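Local structure of putative nitroreductase (Thermotoga maritima, 1VKW) at residues A[46-51]-A[81-86]. The protein is a putative nitroreductase, probably an oxidoreductase related to the FMN-dependent nitroreductases. Numbering follows the deposited sequence.
Sequences VKFITK and GFQGEQ
The ring of F82 takes I49 over one face, CD1 riding 4.1 Å above the plane and displaced toward the rim, while K47 CG meets its edge in the ring plane, 3.8 Å from F82 CE2. F48 CA also lies near that plane, 4.1 Å from F82 CE2. Over one face of the Q86 amide sits the V46 CG2 methyl, 3.5 Å from Q86 OE1 and 3.6 Å from Q86 NE2. With CG beside its own backbone N (chi1 -77°) and the chain extended beyond, Q86 reaches both backbone polar groups of K47. K47 N donates to Q86 OE1 at 2.8 Å, in the carbonyl plane and on a lone pair; Q86 NE2 returns a 2.8 Å bond to K47 O, tilted 22° from the K47 carbonyl plane. Another Q86 NE2 bond, to F82 O one turn back, helps fix the amide's rotation. Replacing Q86 by alanine is likely to leave K47 N and O without their side-chain mates and to remove the amide surface under the V46 methyl. Q83 NE2 adds a single 2.9 Å bond to K51 O and also bonds E79, whereas Q83 OE1 receives L53 N and W55 NE1. The Q86 amide thus pairs with K47 much as a peptide group would, tying the loop between helix 35-43 and strand 56-58 to helix 74-93.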
ATOM      1  N   VAL A  46      -1.074  10.162  -6.977  1.00 32.46           N
ATOM      2  CA  VAL A  46      -1.802   9.282  -6.061  1.00 32.29           C
ATOM      3  C   VAL A  46      -3.268   9.206  -6.470  1.00 30.75           C
ATOM      4  O   VAL A  46      -3.881  10.223  -6.789  1.00 26.90           O
ATOM      5  CB  VAL A  46      -1.654   9.737  -4.566  1.00 33.22           C
ATOM      6  CG1 VAL A  46      -2.409  11.037  -4.279  1.00 33.36           C
ATOM      7  CG2 VAL A  46      -2.108   8.631  -3.618  1.00 36.32           C
ATOM      8  N   LYS A  47      -3.813   7.990  -6.493  1.00 30.45           N
ATOM      9  CA  LYS A  47      -5.245   7.794  -6.695  1.00 28.94           C
ATOM     10  C   LYS A  47      -5.947   7.972  -5.350  1.00 28.46           C
ATOM     11  O   LYS A  47      -5.427   7.563  -4.312  1.00 28.56           O
ATOM     12  CB  LYS A  47      -5.522   6.395  -7.239  1.00 29.10           C
ATOM     13  CG  LYS A  47      -6.990   6.126  -7.513  1.00 30.35           C
ATOM     14  CD  LYS A  47      -7.438   6.764  -8.804  1.00 29.69           C
ATOM     15  CE  LYS A  47      -8.885   6.395  -9.116  1.00 36.30           C
ATOM     16  NZ  LYS A  47      -9.275   6.849 -10.479  1.00 33.89           N
ATOM     17  N   PHE A  48      -7.119   8.593  -5.364  1.00 28.11           N
ATOM     18  CA  PHE A  48      -7.917   8.714  -4.151  1.00 29.02           C
ATOM     19  C   PHE A  48      -9.383   8.409  -4.442  1.00 31.30           C
ATOM     20  O   PHE A  48      -9.831   8.481  -5.592  1.00 32.26           O
ATOM     21  CB  PHE A  48      -7.733  10.093  -3.498  1.00 29.27           C
ATOM     22  CG  PHE A  48      -8.072  11.260  -4.390  1.00 27.19           C
ATOM     23  CD1 PHE A  48      -9.377  11.712  -4.499  1.00 32.43           C
ATOM     24  CD2 PHE A  48      -7.076  11.939  -5.078  1.00 26.07           C
ATOM     25  CE1 PHE A  48      -9.689  12.813  -5.300  1.00 31.56           C
ATOM     26  CE2 PHE A  48      -7.377  13.022  -5.883  1.00 27.10           C
ATOM     27  CZ  PHE A  48      -8.685  13.468  -5.993  1.00 28.77           C
ATOM     28  N   ILE A  49     -10.116   8.038  -3.398  1.00 31.18           N
ATOM     29  CA  ILE A  49     -11.506   7.640  -3.544  1.00 32.83           C
ATOM     30  C   ILE A  49     -12.435   8.858  -3.478  1.00 34.04           C
ATOM     31  O   ILE A  49     -13.319   9.014  -4.328  1.00 34.47           O
ATOM     32  CB  ILE A  49     -11.876   6.612  -2.455  1.00 31.96           C
ATOM     33  CG1 ILE A  49     -11.031   5.343  -2.613  1.00 34.56           C
ATOM     34  CG2 ILE A  49     -13.354   6.258  -2.525  1.00 33.38           C
ATOM     35  CD1 ILE A  49     -10.939   4.505  -1.352  1.00 35.22           C
ATOM     36  N   THR A  50     -12.235   9.698  -2.462  1.00 32.55           N
ATOM     37  CA  THR A  50     -13.067  10.883  -2.232  1.00 34.51           C
ATOM     38  C   THR A  50     -12.232  12.156  -2.245  1.00 33.66           C
ATOM     39  O   THR A  50     -12.483  13.065  -3.043  1.00 34.20           O
ATOM     40  CB  THR A  50     -13.818  10.752  -0.880  1.00 33.79           C
ATOM     41  OG1 THR A  50     -14.852   9.764  -1.001  1.00 40.24           O
ATOM     42  CG2 THR A  50     -14.568  12.013  -0.523  1.00 38.33           C
ATOM     43  N   LYS A  51     -11.256  12.226  -1.342  1.00 33.42           N
ATOM     44  CA  LYS A  51     -10.413  13.400  -1.217  1.00 34.11           C
ATOM     45  C   LYS A  51      -8.961  13.003  -0.982  1.00 31.55           C
ATOM     46  O   LYS A  51      -8.678  12.009  -0.314  1.00 28.78           O
ATOM     47  CB  LYS A  51     -10.925  14.320  -0.096  1.00 34.95           C
ATOM     48  CG  LYS A  51     -10.316  14.079   1.283  1.00 38.13           C
ATOM     49  CD  LYS A  51     -11.044  14.872   2.355  1.00 38.35           C
ATOM     50  CE  LYS A  51     -10.405  14.683   3.729  1.00 42.30           C
ATOM     51  NZ  LYS A  51      -9.076  15.348   3.834  1.00 45.53           N
ATOM     52  N   GLY A  81      -5.361   4.528   4.489  1.00 28.38           N
ATOM     53  CA  GLY A  81      -4.741   3.275   4.068  1.00 28.88           C
ATOM     54  C   GLY A  81      -4.496   3.201   2.572  1.00 28.09           C
ATOM     55  O   GLY A  81      -3.427   2.794   2.135  1.00 26.75           O
ATOM     56  N   PHE A  82      -5.483   3.634   1.790  1.00 29.03           N
ATOM     57  CA  PHE A  82      -5.423   3.568   0.325  1.00 27.90           C
ATOM     58  C   PHE A  82      -4.296   4.443  -0.243  1.00 27.61           C
ATOM     59  O   PHE A  82      -3.467   3.978  -1.031  1.00 25.33           O
ATOM     60  CB  PHE A  82      -6.783   3.979  -0.252  1.00 29.57           C
ATOM     61  CG  PHE A  82      -6.905   3.785  -1.743  1.00 29.18           C
ATOM     62  CD1 PHE A  82      -6.973   2.501  -2.289  1.00 32.08           C
ATOM     63  CD2 PHE A  82      -6.956   4.879  -2.601  1.00 26.69           C
ATOM     64  CE1 PHE A  82      -7.093   2.316  -3.671  1.00 26.31           C
ATOM     65  CE2 PHE A  82      -7.064   4.700  -3.980  1.00 30.63           C
ATOM     66  CZ  PHE A  82      -7.132   3.413  -4.516  1.00 26.44           C
ATOM     67  N   GLN A  83      -4.247   5.699   0.190  1.00 26.54           N
ATOM     68  CA  GLN A  83      -3.211   6.617  -0.272  1.00 26.44           C
ATOM     69  C   GLN A  83      -1.861   6.291   0.339  1.00 24.46           C
ATOM     70  O   GLN A  83      -0.840   6.368  -0.339  1.00 24.93           O
ATOM     71  CB  GLN A  83      -3.605   8.066   0.020  1.00 26.01           C
ATOM     72  CG  GLN A  83      -4.744   8.550  -0.851  1.00 26.38           C
ATOM     73  CD  GLN A  83      -5.253   9.923  -0.456  1.00 28.86           C
ATOM     74  OE1 GLN A  83      -4.479  10.802  -0.082  1.00 30.16           O
ATOM     75  NE2 GLN A  83      -6.564  10.109  -0.542  1.00 34.38           N
ATOM     76  N   GLY A  84      -1.867   5.937   1.621  1.00 25.56           N
ATOM     77  CA  GLY A  84      -0.657   5.601   2.360  1.00 26.27           C
ATOM     78  C   GLY A  84       0.099   4.411   1.785  1.00 26.41           C
ATOM     79  O   GLY A  84       1.326   4.439   1.689  1.00 27.46           O
ATOM     80  N   GLU A  85      -0.621   3.368   1.387  1.00 27.34           N
ATOM     81  CA  GLU A  85       0.038   2.212   0.796  1.00 26.55           C
ATOM     82  C   GLU A  85       0.574   2.520  -0.609  1.00 27.31           C
ATOM     83  O   GLU A  85       1.593   1.961  -1.002  1.00 25.43           O
ATOM     84  CB  GLU A  85      -0.864   0.979   0.828  1.00 26.80           C
ATOM     85  CG  GLU A  85      -0.192  -0.322   0.386  1.00 27.42           C
ATOM     86  CD  GLU A  85       0.918  -0.833   1.297  1.00 25.29           C
ATOM     87  OE1 GLU A  85       1.223  -0.197   2.326  1.00 27.23           O
ATOM     88  OE2 GLU A  85       1.494  -1.904   0.987  1.00 27.88           O
ATOM     89  N   GLN A  86      -0.070   3.430  -1.350  1.00 26.72           N
ATOM     90  CA  GLN A  86       0.492   3.893  -2.617  1.00 26.98           C
ATOM     91  C   GLN A  86       1.877   4.505  -2.409  1.00 26.64           C
ATOM     92  O   GLN A  86       2.809   4.252  -3.183  1.00 27.93           O
ATOM     93  CB  GLN A  86      -0.447   4.893  -3.303  1.00 25.70           C
ATOM     94  CG  GLN A  86      -1.640   4.211  -3.975  1.00 28.93           C
ATOM     95  CD  GLN A  86      -2.621   5.205  -4.540  1.00 27.71           C
ATOM     96  OE1 GLN A  86      -2.375   5.788  -5.596  1.00 28.03           O
ATOM     97  NE2 GLN A  86      -3.729   5.421  -3.832  1.00 28.61           N
TER